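Local coordinates for putative TIM-barrel metal-dependent hydrolase (Mycobacterium avium subsp. paratuberculosis S397, PDB 4DZI), which probably catalyses a metal-dependent hydrolysis as a TIM-barrel enzyme of the amidohydrolase family, with two cadmium ions bound next to each other in the crystal, at residues T24-K29 and L150-G155; Q37-G42 and W46-D51; V128-K133 and L231-Y236. All coordinates share one frame; numbering follows the deposited sequence.

How the contacts relate
From the N terminus, the loop 24-29 meets the end of helix 136-153 in contact 1, which closes a loop of 120 residues. Contact 2 is nested inside that loop and joins the neighbouring strands 36-40 and 45-49 as a short hairpin. Contact 3 starts within the loop, at helix 128-131, but ends beyond it at 231-236, so contacts 1 and 3 cross. It ties this helix to the loop after barrel strand 227-230. Contacts 2 and 3 follow in series and touch directly, Ile49 CG2 lying 3.5 Å from Leu132 CD2 and packing on Ala131 too. Contact 1 touches neither, although helices 128-131 and 136-153 are consecutive.

Contact 1 of 3, residues T24-K29 and L150-G155; sequences TRHLDK and LDEDWG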
ATOM      1  N   THR C  24      11.121  31.185   8.307  1.00 17.98           N
ATOM      2  CA  THR C  24      10.982  32.209   9.344  1.00 19.00           C
ATOM      3  C   THR C  24      11.214  33.651   8.853  1.00 19.21           C
ATOM      4  O   THR C  24      10.675  34.583   9.428  1.00 20.22           O
ATOM      5  CB  THR C  24      11.937  31.925  10.531  1.00 19.75           C
ATOM      6  OG1 THR C  24      13.307  31.979  10.094  1.00 16.87           O
ATOM      7  CG2 THR C  24      11.662  30.510  11.145  1.00 19.52           C
ATOM      8  N   ARG C  25      12.034  33.808   7.816  1.00 20.42           N
ATOM      9  CA  ARG C  25      12.442  35.129   7.320  1.00 19.58           C
ATOM     10  C   ARG C  25      11.250  36.031   7.090  1.00 23.49           C
ATOM     11  O   ARG C  25      11.285  37.225   7.436  1.00 25.39           O
ATOM     12  CB  ARG C  25      13.262  34.999   6.025  1.00 18.62           C
ATOM     13  CG  ARG C  25      13.797  36.346   5.525  1.00 28.69           C
ATOM     14  CD  ARG C  25      14.544  36.209   4.198  1.00 16.39           C
ATOM     15  NE  ARG C  25      15.621  35.230   4.285  1.00 19.02           N
ATOM     16  CZ  ARG C  25      16.379  34.858   3.253  1.00 16.07           C
ATOM     17  NH1 ARG C  25      16.195  35.415   2.042  1.00 17.34           N
ATOM     18  NH2 ARG C  25      17.322  33.951   3.430  1.00 22.60           N
ATOM     19  N   HIS C  26      10.188  35.478   6.505  1.00 17.59           N
ATOM     20  CA  HIS C  26       8.981  36.259   6.230  1.00 17.26           C
ATOM     21  C   HIS C  26       7.744  35.743   6.933  1.00 21.58           C
ATOM     22  O   HIS C  26       6.624  35.945   6.467  1.00 24.12           O
ATOM     23  CB  HIS C  26       8.738  36.355   4.726  1.00 20.99           C
ATOM     24  CG  HIS C  26       9.896  36.955   3.977  1.00 23.00           C
ATOM     25  ND1 HIS C  26      10.222  38.282   4.069  1.00 25.43           N
ATOM     26  CD2 HIS C  26      10.842  36.377   3.145  1.00 21.55           C
ATOM     27  CE1 HIS C  26      11.314  38.528   3.318  1.00 25.56           C
ATOM     28  NE2 HIS C  26      11.699  37.365   2.750  1.00 24.12           N
ATOM     29  N   LEU C  27       7.940  35.079   8.073  1.00 19.45           N
ATOM     30  CA  LEU C  27       6.827  34.536   8.839  1.00 18.05           C
ATOM     31  C   LEU C  27       6.168  35.583   9.724  1.00 23.11           C
ATOM     32  O   LEU C  27       6.861  36.308  10.435  1.00 22.75           O
ATOM     33  CB  LEU C  27       7.308  33.376   9.701  1.00 20.26           C
ATOM     34  CG  LEU C  27       6.301  32.589  10.530  1.00 18.23           C
ATOM     35  CD1 LEU C  27       5.386  31.794   9.609  1.00 20.91           C
ATOM     36  CD2 LEU C  27       7.044  31.682  11.502  1.00 20.23           C
ATOM     37  N   ASP C  28       4.840  35.613   9.690  1.00 21.38           N
ATOM     38  CA  ASP C  28       4.052  36.471  10.593  1.00 30.16           C
ATOM     39  C   ASP C  28       4.443  36.164  12.057  1.00 27.23           C
ATOM     40  O   ASP C  28       4.438  35.014  12.473  1.00 25.87           O
ATOM     41  CB  ASP C  28       2.563  36.219  10.343  1.00 35.15           C
ATOM     42  CG  ASP C  28       1.663  37.049  11.246  1.00 52.82           C
ATOM     43  OD1 ASP C  28       2.135  37.548  12.294  1.00 44.93           O
ATOM     44  OD2 ASP C  28       0.471  37.193  10.906  1.00 52.92           O
ATOM     45  N   LYS C  29       4.812  37.176  12.842  1.00 28.68           N
ATOM     46  CA  LYS C  29       5.298  36.912  14.199  1.00 34.12           C
ATOM     47  C   LYS C  29       4.281  36.185  15.075  1.00 21.26           C
ATOM     48  O   LYS C  29       4.649  35.598  16.078  1.00 23.86           O
ATOM     49  CB  LYS C  29       5.773  38.188  14.886  1.00 30.27           C
ATOM     50  CG  LYS C  29       5.030  39.437  14.454  1.00 61.33           C
ATOM     51  CD  LYS C  29       4.102  39.961  15.535  1.00 72.55           C
ATOM     52  CE  LYS C  29       3.775  41.423  15.277  1.00 64.74           C
ATOM     53  NZ  LYS C  29       3.358  42.119  16.521  1.00 73.74           N
ATOM     54  N   LEU C 150      11.217  31.777  -1.104  1.00 13.78           N
ATOM     55  CA  LEU C 150      11.627  31.074  -2.332  1.00 13.91           C
ATOM     56  C   LEU C 150      11.721  32.050  -3.505  1.00 16.27           C
ATOM     57  O   LEU C 150      12.664  32.000  -4.300  1.00 14.07           O
ATOM     58  CB  LEU C 150      10.615  29.978  -2.660  1.00 12.91           C
ATOM     59  CG  LEU C 150      10.882  29.159  -3.918  1.00 13.97           C
ATOM     60  CD1 LEU C 150      12.157  28.326  -3.847  1.00 12.71           C
ATOM     61  CD2 LEU C 150       9.654  28.246  -4.121  1.00 13.48           C
ATOM     62  N   ASP C 151      10.751  32.939  -3.580  1.00 14.09           N
ATOM     63  CA  ASP C 151      10.716  33.896  -4.694  1.00 17.31           C
ATOM     64  C   ASP C 151      11.868  34.891  -4.529  1.00 17.90           C
ATOM     65  O   ASP C 151      12.404  35.417  -5.502  1.00 18.54           O
ATOM     66  CB  ASP C 151       9.383  34.630  -4.699  1.00 19.33           C
ATOM     67  CG  ASP C 151       9.097  35.346  -6.056  1.00 18.30           C
ATOM     68  OD1 ASP C 151       9.589  34.891  -7.113  1.00 16.99           O
ATOM     69  OD2 ASP C 151       8.339  36.334  -6.039  1.00 26.58           O
ATOM     70  N   GLU C 152      12.219  35.171  -3.282  1.00 15.14           N
ATOM     71  CA  GLU C 152      13.392  36.024  -3.016  1.00 15.74           C
ATOM     72  C   GLU C 152      14.748  35.414  -3.383  1.00 22.81           C
ATOM     73  O   GLU C 152      15.546  36.043  -4.119  1.00 19.12           O
ATOM     74  CB  GLU C 152      13.364  36.457  -1.556  1.00 18.79           C
ATOM     75  CG  GLU C 152      14.576  37.253  -1.086  1.00 20.36           C
ATOM     76  CD  GLU C 152      14.305  37.868   0.273  1.00 37.03           C
ATOM     77  OE1 GLU C 152      13.932  37.118   1.184  1.00 22.56           O
ATOM     78  OE2 GLU C 152      14.424  39.097   0.438  1.00 40.98           O
ATOM     79  N   ASP C 153      15.039  34.194  -2.905  1.00 14.73           N
ATOM     80  CA  ASP C 153      16.357  33.598  -3.160  1.00 15.10           C
ATOM     81  C   ASP C 153      16.497  32.936  -4.547  1.00 14.03           C
ATOM     82  O   ASP C 153      17.604  32.928  -5.135  1.00 17.67           O
ATOM     83  CB  ASP C 153      16.764  32.584  -2.074  1.00 20.06           C
ATOM     84  CG  ASP C 153      17.274  33.241  -0.795  1.00 18.86           C
ATOM     85  OD1 ASP C 153      17.066  34.465  -0.598  1.00 18.11           O
ATOM     86  OD2 ASP C 153      17.851  32.533   0.031  1.00 16.38           O
ATOM     87  N   TRP C 154      15.395  32.365  -5.052  1.00 15.42           N
ATOM     88  CA  TRP C 154      15.399  31.567  -6.287  1.00 14.67           C
ATOM     89  C   TRP C 154      14.565  32.182  -7.392  1.00 11.66           C
ATOM     90  O   TRP C 154      15.031  32.220  -8.542  1.00 16.18           O
ATOM     91  CB  TRP C 154      14.983  30.099  -6.004  1.00 15.85           C
ATOM     92  CG  TRP C 154      16.084  29.397  -5.242  1.00 13.56           C
ATOM     93  CD1 TRP C 154      16.152  29.163  -3.866  1.00 16.30           C
ATOM     94  CD2 TRP C 154      17.340  28.882  -5.781  1.00 11.99           C
ATOM     95  NE1 TRP C 154      17.344  28.562  -3.542  1.00 16.79           N
ATOM     96  CE2 TRP C 154      18.093  28.358  -4.647  1.00 11.26           C
ATOM     97  CE3 TRP C 154      17.917  28.814  -7.073  1.00 10.78           C
ATOM     98  CZ2 TRP C 154      19.345  27.799  -4.803  1.00 12.49           C
ATOM     99  CZ3 TRP C 154      19.162  28.236  -7.215  1.00 15.39           C
ATOM    100  CH2 TRP C 154      19.879  27.750  -6.110  1.00 15.18           C
ATOM    101  N   GLY C 155      13.389  32.696  -7.057  1.00 13.75           N
ATOM    102  CA  GLY C 155      12.470  33.276  -8.027  1.00 14.74           C
ATOM    103  C   GLY C 155      11.623  32.186  -8.675  1.00 11.00           C
ATOM    104  O   GLY C 155      12.171  31.218  -9.211  1.00 15.57           O
TER
HETATM  105  O   HOH W   1      19.520  33.761   1.590  1.00 25.27           O
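Glu152, in the last turn of helix 136-153, reaches out to His26 and Arg25 in the loop that follows strand 9-15. Its CG stands anti to the backbone N and the chain runs on extended, carrying OE1 toward the loop. His26 NE2 donates to Glu152 OE1 at 2.7 Å in an almost straight bond (175°), with the oxygen in the ring plane. Arg25 NH1 forms a salt bridge to the same Glu152 OE1 at 3.0 Å, and the two donors come from opposite faces of the carboxylate.

One residue on, Asp153 OD1 accepts from Arg25 NH1 at 2.9 Å, on the syn side but tilted out of the carboxylate plane, which is turned 52° from the guanidinium. A water links the second branch of each group, 2.9 Å from Arg25 NH2 and 2.6 Å from Asp153 OD2. Arg25 NE is held separately by Asp21, while Arg25 CG lies over one face of the His26 ring, toward its rim.

This surface network pins the loop to the end of the helix. With NH1 shared between two carboxylates and OE1 between two donors, the acidic pair is probably stabilised in its charged form.

Contact 2 of 3, residues Q37-G42 and W46-D51; sequences QMLSDG and WAVIGD
Asp41 turns its CG between its own backbone N and carbonyl carbon (chi1 65°), while Trp46 sets its CG anti to its carbonyl carbon (chi1 -58°), and these torsions bring carboxylate and indole together across the end of a beta hairpin. Trp46 NE1 donates to Asp41 OD2 at 2.9 Å. The oxygen lies in the plane of the indole, at its edge, but the N-H meets the carboxylate from above the carboxylate plane. Asp41 OD1 turns to the backbone N atoms of Lys43 and Arg44, so the one side chain binds both the turn and the following strand. Ser40 OG accepts from Gly42 N in an ST turn at the start of the same reversal.

Strands 36-40 and 45-49 pair antiparallel, with Gln37-Val48 and Leu39-Trp46 as hydrogen-bonded pairs and Met38-Ala47 as the non-hydrogen-bonded pair between them. The shortest of the four backbone bonds is Val48 N to Gln37 O, at 2.6 Å. On the face with Gln37 and Trp46, the side chains of Leu39 and Val48 cross at about a right angle, CD1 of Leu39 being 3.7 Å from CG2 of Val48. The other face carries Met38, whose SD packs 3.9 Å from Ala47 CB, and Phe124 lies against both residues. Strand 52-53 extends the sheet beyond 45-49, its Val53 touching Trp46 and Val48.

At the far end Gln37 gives its OE1 to Arg33. Gln37 NE2 donates to a water that also accepts from Asp51 N and lies 2.8 Å from Val48 O.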
ATOM      1  N   GLN C  37      10.921  26.807  14.213  1.00 18.87           N
ATOM      2  CA  GLN C  37      12.038  27.470  14.915  1.00 17.98           C
ATOM      3  C   GLN C  37      13.259  26.609  14.805  1.00 17.78           C
ATOM      4  O   GLN C  37      13.167  25.374  14.825  1.00 20.20           O
ATOM      5  CB  GLN C  37      11.785  27.611  16.420  1.00 20.38           C
ATOM      6  CG  GLN C  37      10.519  28.294  16.839  1.00 21.61           C
ATOM      7  CD  GLN C  37      10.455  28.341  18.370  1.00 24.09           C
ATOM      8  OE1 GLN C  37      11.168  29.131  19.004  1.00 28.30           O
ATOM      9  NE2 GLN C  37       9.642  27.480  18.958  1.00 27.19           N
ATOM     10  N   MET C  38      14.416  27.256  14.757  1.00 16.68           N
ATOM     11  CA  MET C  38      15.682  26.555  14.797  1.00 19.42           C
ATOM     12  C   MET C  38      16.308  26.791  16.170  1.00 21.82           C
ATOM     13  O   MET C  38      16.652  27.915  16.518  1.00 25.26           O
ATOM     14  CB  MET C  38      16.568  27.072  13.651  1.00 19.80           C
ATOM     15  CG  MET C  38      15.976  26.740  12.280  1.00 18.77           C
ATOM     16  SD  MET C  38      15.888  24.953  11.961  1.00 20.51           S
ATOM     17  CE  MET C  38      15.244  24.953  10.282  1.00 18.32           C
ATOM     18  N   LEU C  39      16.389  25.741  16.980  1.00 17.95           N
ATOM     19  CA  LEU C  39      16.952  25.907  18.312  1.00 22.56           C
ATOM     20  C   LEU C  39      18.273  25.151  18.422  1.00 23.29           C
ATOM     21  O   LEU C  39      18.456  24.121  17.793  1.00 23.33           O
ATOM     22  CB  LEU C  39      15.938  25.416  19.368  1.00 23.16           C
ATOM     23  CG  LEU C  39      14.555  26.066  19.338  1.00 24.08           C
ATOM     24  CD1 LEU C  39      13.674  25.496  20.455  1.00 21.83           C
ATOM     25  CD2 LEU C  39      14.711  27.567  19.479  1.00 23.49           C
ATOM     26  N   SER C  40      19.191  25.653  19.240  1.00 22.04           N
ATOM     27  CA  SER C  40      20.506  25.063  19.321  1.00 22.25           C
ATOM     28  C   SER C  40      20.756  24.430  20.686  1.00 23.15           C
ATOM     29  O   SER C  40      20.416  25.036  21.702  1.00 25.11           O
ATOM     30  CB  SER C  40      21.546  26.151  19.059  1.00 25.48           C
ATOM     31  OG  SER C  40      22.850  25.602  19.145  1.00 32.76           O
ATOM     32  N   ASP C  41      21.346  23.236  20.711  1.00 22.27           N
ATOM     33  CA  ASP C  41      21.851  22.665  21.963  1.00 35.05           C
ATOM     34  C   ASP C  41      23.321  23.051  22.178  1.00 42.25           C
ATOM     35  O   ASP C  41      23.992  22.479  23.030  1.00 42.04           O
ATOM     36  CB  ASP C  41      21.681  21.132  22.005  1.00 30.16           C
ATOM     37  CG  ASP C  41      22.524  20.402  20.955  1.00 32.77           C
ATOM     38  OD1 ASP C  41      23.577  20.946  20.564  1.00 30.13           O
ATOM     39  OD2 ASP C  41      22.139  19.274  20.534  1.00 33.86           O
ATOM     40  N   GLY C  42      23.814  24.026  21.418  1.00 38.93           N
ATOM     41  CA  GLY C  42      25.225  24.439  21.506  1.00 38.61           C
ATOM     42  C   GLY C  42      26.146  23.792  20.472  1.00 56.19           C
ATOM     43  O   GLY C  42      27.077  24.423  19.985  1.00 54.90           O
ATOM     44  N   TRP C  46      18.419  22.202  15.763  1.00 16.92           N
ATOM     45  CA  TRP C  46      17.232  21.352  15.629  1.00 21.75           C
ATOM     46  C   TRP C  46      16.085  22.159  15.117  1.00 16.49           C
ATOM     47  O   TRP C  46      15.856  23.303  15.560  1.00 18.68           O
ATOM     48  CB  TRP C  46      16.838  20.751  16.978  1.00 20.50           C
ATOM     49  CG  TRP C  46      17.930  19.942  17.608  1.00 22.83           C
ATOM     50  CD1 TRP C  46      18.937  20.391  18.460  1.00 22.18           C
ATOM     51  CD2 TRP C  46      18.188  18.519  17.423  1.00 19.48           C
ATOM     52  NE1 TRP C  46      19.763  19.358  18.823  1.00 27.55           N
ATOM     53  CE2 TRP C  46      19.369  18.208  18.232  1.00 20.69           C
ATOM     54  CE3 TRP C  46      17.570  17.503  16.707  1.00 25.47           C
ATOM     55  CZ2 TRP C  46      19.895  16.928  18.299  1.00 28.26           C
ATOM     56  CZ3 TRP C  46      18.102  16.217  16.785  1.00 26.46           C
ATOM     57  CH2 TRP C  46      19.235  15.935  17.568  1.00 26.69           C
ATOM     58  N   ALA C  47      15.347  21.592  14.167  1.00 16.13           N
ATOM     59  CA  ALA C  47      14.127  22.252  13.704  1.00 13.75           C
ATOM     60  C   ALA C  47      13.026  21.876  14.685  1.00 16.58           C
ATOM     61  O   ALA C  47      12.755  20.695  14.900  1.00 19.35           O
ATOM     62  CB  ALA C  47      13.755  21.739  12.309  1.00 16.39           C
ATOM     63  N   VAL C  48      12.403  22.886  15.271  1.00 13.89           N
ATOM     64  CA  VAL C  48      11.364  22.670  16.264  1.00 15.33           C
ATOM     65  C   VAL C  48      10.129  23.312  15.669  1.00 12.81           C
ATOM     66  O   VAL C  48      10.059  24.547  15.484  1.00 17.10           O
ATOM     67  CB  VAL C  48      11.770  23.287  17.619  1.00 17.08           C
ATOM     68  CG1 VAL C  48      10.655  23.094  18.648  1.00 17.56           C
ATOM     69  CG2 VAL C  48      13.065  22.657  18.116  1.00 20.91           C
ATOM     70  N   ILE C  49       9.160  22.464  15.350  1.00 14.01           N
ATOM     71  CA  ILE C  49       7.983  22.854  14.551  1.00 12.99           C
ATOM     72  C   ILE C  49       6.735  22.656  15.384  1.00 18.58           C
ATOM     73  O   ILE C  49       6.467  21.540  15.844  1.00 16.63           O
ATOM     74  CB  ILE C  49       7.903  22.022  13.250  1.00 14.22           C
ATOM     75  CG1 ILE C  49       9.267  22.059  12.536  1.00 14.44           C
ATOM     76  CG2 ILE C  49       6.754  22.563  12.365  1.00 13.15           C
ATOM     77  CD1 ILE C  49       9.334  21.253  11.230  1.00 18.67           C
ATOM     78  N   GLY C  50       5.999  23.748  15.605  1.00 17.34           N
ATOM     79  CA  GLY C  50       4.872  23.744  16.553  1.00 16.98           C
ATOM     80  C   GLY C  50       5.274  23.168  17.919  1.00 17.74           C
ATOM     81  O   GLY C  50       4.545  22.352  18.491  1.00 17.92           O
ATOM     82  N   ASP C  51       6.445  23.563  18.402  1.00 18.76           N
ATOM     83  CA  ASP C  51       6.946  23.169  19.727  1.00 23.13           C
ATOM     84  C   ASP C  51       7.397  21.719  19.822  1.00 24.49           C
ATOM     85  O   ASP C  51       7.650  21.222  20.915  1.00 18.52           O
ATOM     86  CB  ASP C  51       5.912  23.464  20.832  1.00 19.83           C
ATOM     87  CG  ASP C  51       6.025  24.879  21.393  1.00 32.02           C
ATOM     88  OD1 ASP C  51       6.917  25.650  20.970  1.00 26.75           O
ATOM     89  OD2 ASP C  51       5.224  25.213  22.291  1.00 33.95           O
TER
HETATM   90  O   HOH W   2       8.169  25.654  17.255  1.00 19.53           O

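Contact 3 of 3, residues V128-K133 and L231-Y236; sequences VEEALK and LSDSGY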
ATOM      1  N   VAL C 128       7.669  19.880   6.290  1.00 13.99           N
ATOM      2  CA  VAL C 128       7.062  20.832   7.225  1.00 12.19           C
ATOM      3  C   VAL C 128       5.558  20.611   7.386  1.00 14.57           C
ATOM      4  O   VAL C 128       5.025  20.670   8.505  1.00 14.20           O
ATOM      5  CB  VAL C 128       7.407  22.279   6.848  1.00 13.46           C
ATOM      6  CG1 VAL C 128       6.646  23.267   7.739  1.00 15.16           C
ATOM      7  CG2 VAL C 128       8.914  22.497   6.985  1.00 15.79           C
ATOM      8  N   GLU C 129       4.858  20.356   6.288  1.00 14.19           N
ATOM      9  CA  GLU C 129       3.406  20.254   6.376  1.00 14.53           C
ATOM     10  C   GLU C 129       2.948  19.089   7.275  1.00 12.83           C
ATOM     11  O   GLU C 129       1.951  19.239   7.997  1.00 13.60           O
ATOM     12  CB  GLU C 129       2.779  20.127   5.011  1.00 17.28           C
ATOM     13  CG  GLU C 129       2.973  21.379   4.187  1.00 14.12           C
ATOM     14  CD  GLU C 129       2.676  21.104   2.731  1.00 16.67           C
ATOM     15  OE1 GLU C 129       3.572  20.632   1.963  1.00 16.73           O
ATOM     16  OE2 GLU C 129       1.508  21.361   2.360  1.00 17.57           O
ATOM     17  N   GLU C 130       3.644  17.954   7.254  1.00 14.56           N
ATOM     18  CA  GLU C 130       3.204  16.863   8.147  1.00 12.65           C
ATOM     19  C   GLU C 130       3.333  17.325   9.599  1.00 14.36           C
ATOM     20  O   GLU C 130       2.452  17.034  10.437  1.00 14.28           O
ATOM     21  CB  GLU C 130       4.022  15.591   7.893  1.00 16.00           C
ATOM     22  CG  GLU C 130       3.684  14.455   8.833  1.00 14.16           C
ATOM     23  CD  GLU C 130       2.345  13.822   8.580  1.00 17.80           C
ATOM     24  OE1 GLU C 130       1.630  14.203   7.622  1.00 17.96           O
ATOM     25  OE2 GLU C 130       2.002  12.909   9.388  1.00 18.17           O
ATOM     26  N   ALA C 131       4.422  18.061   9.894  1.00 13.59           N
ATOM     27  CA  ALA C 131       4.700  18.560  11.257  1.00 13.79           C
ATOM     28  C   ALA C 131       3.627  19.569  11.698  1.00 15.20           C
ATOM     29  O   ALA C 131       3.389  19.745  12.901  1.00 15.95           O
ATOM     30  CB  ALA C 131       6.079  19.199  11.326  1.00 13.83           C
ATOM     31  N   LEU C 132       3.027  20.258  10.739  1.00 14.22           N
ATOM     32  CA  LEU C 132       2.033  21.296  11.054  1.00 14.67           C
ATOM     33  C   LEU C 132       0.603  20.864  10.771  1.00 14.71           C
ATOM     34  O   LEU C 132      -0.306  21.702  10.729  1.00 17.12           O
ATOM     35  CB  LEU C 132       2.363  22.617  10.308  1.00 17.76           C
ATOM     36  CG  LEU C 132       3.636  23.293  10.801  1.00 17.58           C
ATOM     37  CD1 LEU C 132       3.934  24.463   9.876  1.00 16.27           C
ATOM     38  CD2 LEU C 132       3.471  23.743  12.256  1.00 19.09           C
ATOM     39  N   LYS C 133       0.376  19.560  10.612  1.00 13.36           N
ATOM     40  CA  LYS C 133      -0.928  19.103  10.169  1.00 15.25           C
ATOM     41  C   LYS C 133      -2.032  19.258  11.215  1.00 15.46           C
ATOM     42  O   LYS C 133      -3.209  19.108  10.877  1.00 20.93           O
ATOM     43  CB  LYS C 133      -0.863  17.651   9.666  1.00 19.04           C
ATOM     44  CG  LYS C 133      -0.760  16.613  10.759  1.00 18.78           C
ATOM     45  CD  LYS C 133      -0.722  15.222  10.146  1.00 22.27           C
ATOM     46  CE  LYS C 133      -0.645  14.120  11.179  1.00 25.30           C
ATOM     47  NZ  LYS C 133      -0.495  12.809  10.456  1.00 21.61           N
ATOM     48  N   LEU C 231       7.928  13.533  -3.704  1.00 12.32           N
ATOM     49  CA  LEU C 231       8.188  12.758  -2.487  1.00 13.19           C
ATOM     50  C   LEU C 231       8.326  13.661  -1.257  1.00 14.52           C
ATOM     51  O   LEU C 231       9.139  14.585  -1.245  1.00 11.90           O
ATOM     52  CB  LEU C 231       9.499  11.988  -2.671  1.00 12.54           C
ATOM     53  CG  LEU C 231       9.744  10.912  -1.631  1.00 13.68           C
ATOM     54  CD1 LEU C 231       8.712   9.784  -1.781  1.00 16.73           C
ATOM     55  CD2 LEU C 231      11.169  10.375  -1.780  1.00 16.05           C
ATOM     56  N   SER C 232       7.609  13.324  -0.175  1.00 11.94           N
ATOM     57  CA  SER C 232       7.527  14.214   0.996  1.00 11.57           C
ATOM     58  C   SER C 232       7.415  13.361   2.245  1.00 13.85           C
ATOM     59  O   SER C 232       7.272  12.137   2.143  1.00 12.41           O
ATOM     60  CB  SER C 232       6.246  15.068   0.920  1.00 11.85           C
ATOM     61  OG  SER C 232       6.242  15.944  -0.233  1.00 13.98           O
ATOM     62  N   ASP C 233       7.416  14.001   3.419  1.00 12.18           N
ATOM     63  CA  ASP C 233       6.811  13.316   4.576  1.00 11.31           C
ATOM     64  C   ASP C 233       5.311  13.404   4.409  1.00 12.27           C
ATOM     65  O   ASP C 233       4.706  14.441   4.620  1.00 13.96           O
ATOM     66  CB  ASP C 233       7.209  13.984   5.899  1.00 14.72           C
ATOM     67  CG  ASP C 233       6.711  13.211   7.106  1.00 15.86           C
ATOM     68  OD1 ASP C 233       5.901  12.270   6.936  1.00 16.01           O
ATOM     69  OD2 ASP C 233       7.136  13.529   8.232  1.00 17.65           O
ATOM     70  N   SER C 234       4.683  12.287   4.025  1.00 10.78           N
ATOM     71  CA  SER C 234       3.263  12.238   3.761  1.00 10.87           C
ATOM     72  C   SER C 234       2.503  11.563   4.907  1.00 10.47           C
ATOM     73  O   SER C 234       1.306  11.315   4.772  1.00 15.61           O
ATOM     74  CB  SER C 234       3.012  11.460   2.463  1.00 11.40           C
ATOM     75  OG  SER C 234       3.419  12.221   1.310  1.00 14.75           O
ATOM     76  N   GLY C 235       3.205  11.337   6.003  1.00 13.10           N
ATOM     77  CA  GLY C 235       2.592  10.723   7.199  1.00 15.77           C
ATOM     78  C   GLY C 235       2.452   9.222   7.080  1.00 17.81           C
ATOM     79  O   GLY C 235       1.751   8.610   7.918  1.00 18.22           O
ATOM     80  N   TYR C 236       3.083   8.606   6.071  1.00 15.70           N
ATOM     81  CA  TYR C 236       2.928   7.134   5.872  1.00 13.11           C
ATOM     82  C   TYR C 236       3.635   6.234   6.866  1.00 28.80           C
ATOM     83  O   TYR C 236       3.397   5.028   6.923  1.00 22.10           O
ATOM     84  CB  TYR C 236       3.181   6.715   4.407  1.00 16.15           C
ATOM     85  CG  TYR C 236       1.930   6.822   3.570  1.00 15.27           C
ATOM     86  CD1 TYR C 236       1.309   8.053   3.341  1.00 17.95           C
ATOM     87  CD2 TYR C 236       1.347   5.681   3.030  1.00 18.75           C
ATOM     88  CE1 TYR C 236       0.155   8.130   2.588  1.00 22.71           C
ATOM     89  CE2 TYR C 236       0.202   5.739   2.273  1.00 13.42           C
ATOM     90  CZ  TYR C 236      -0.397   6.959   2.051  1.00 18.12           C
ATOM     91  OH  TYR C 236      -1.554   7.028   1.332  1.00 16.36           O
TER
HETATM   92  O   HOH W   3       5.373  17.368   5.049  1.00 14.03           O
HETATM   93  O   HOH W   4      -0.427  12.809   6.546  1.00 23.65           O
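Glu130 lays its side chain across the carboxylate of Asp233 and on to Gly235, joining helix 128-131 to an Asx turn in the loop that follows strand 227-230 of the TIM barrel. That strand ends in His230, a cadmium ligand, but the contact itself stands apart from the metals, with the side chain of Asp233 about 13 Å from a bound cadmium ion. In the turn, Asp233 OD1 accepts from Gly235 N at 3.0 Å, on the anti side, somewhat out of the carboxylate plane. The same carboxylate packs against the aliphatic part of Glu130, whose CG is 3.6 Å from Asp233 OD2.

The glutamate chain leaves the helix with CG anti to the backbone N, then bends at chi2 (72°), which brings its carboxylate over the backbone of Gly235. Glu130 OE2 comes to 3.1 Å from Gly235 CA, on the side where a side chain would point, and the positive phi of Gly235 is one that glycine takes readily. No direct hydrogen bond joins the two segments; two waters and Arg195 bridge them instead. Within 128-133, Lys133 NZ anchors the carboxylate through a salt bridge to Glu130 OE2 at 2.7 Å. Arg195 pairs with Glu130 OE1 and also bonds Asp233 O, so these two basic groups probably offset the proximity of the two acidic side chains.

On the far side of the loop, Ser234 OG is bonded to Pro196 O, and Tyr236 OH to Asp270 and to Trp243 of the second subunit. One water accepts from Glu130 N and lies close to Asp233 O. A second water donates to both Glu130 OE1, at 2.7 Å, and Ser234 O, at 2.9 Å.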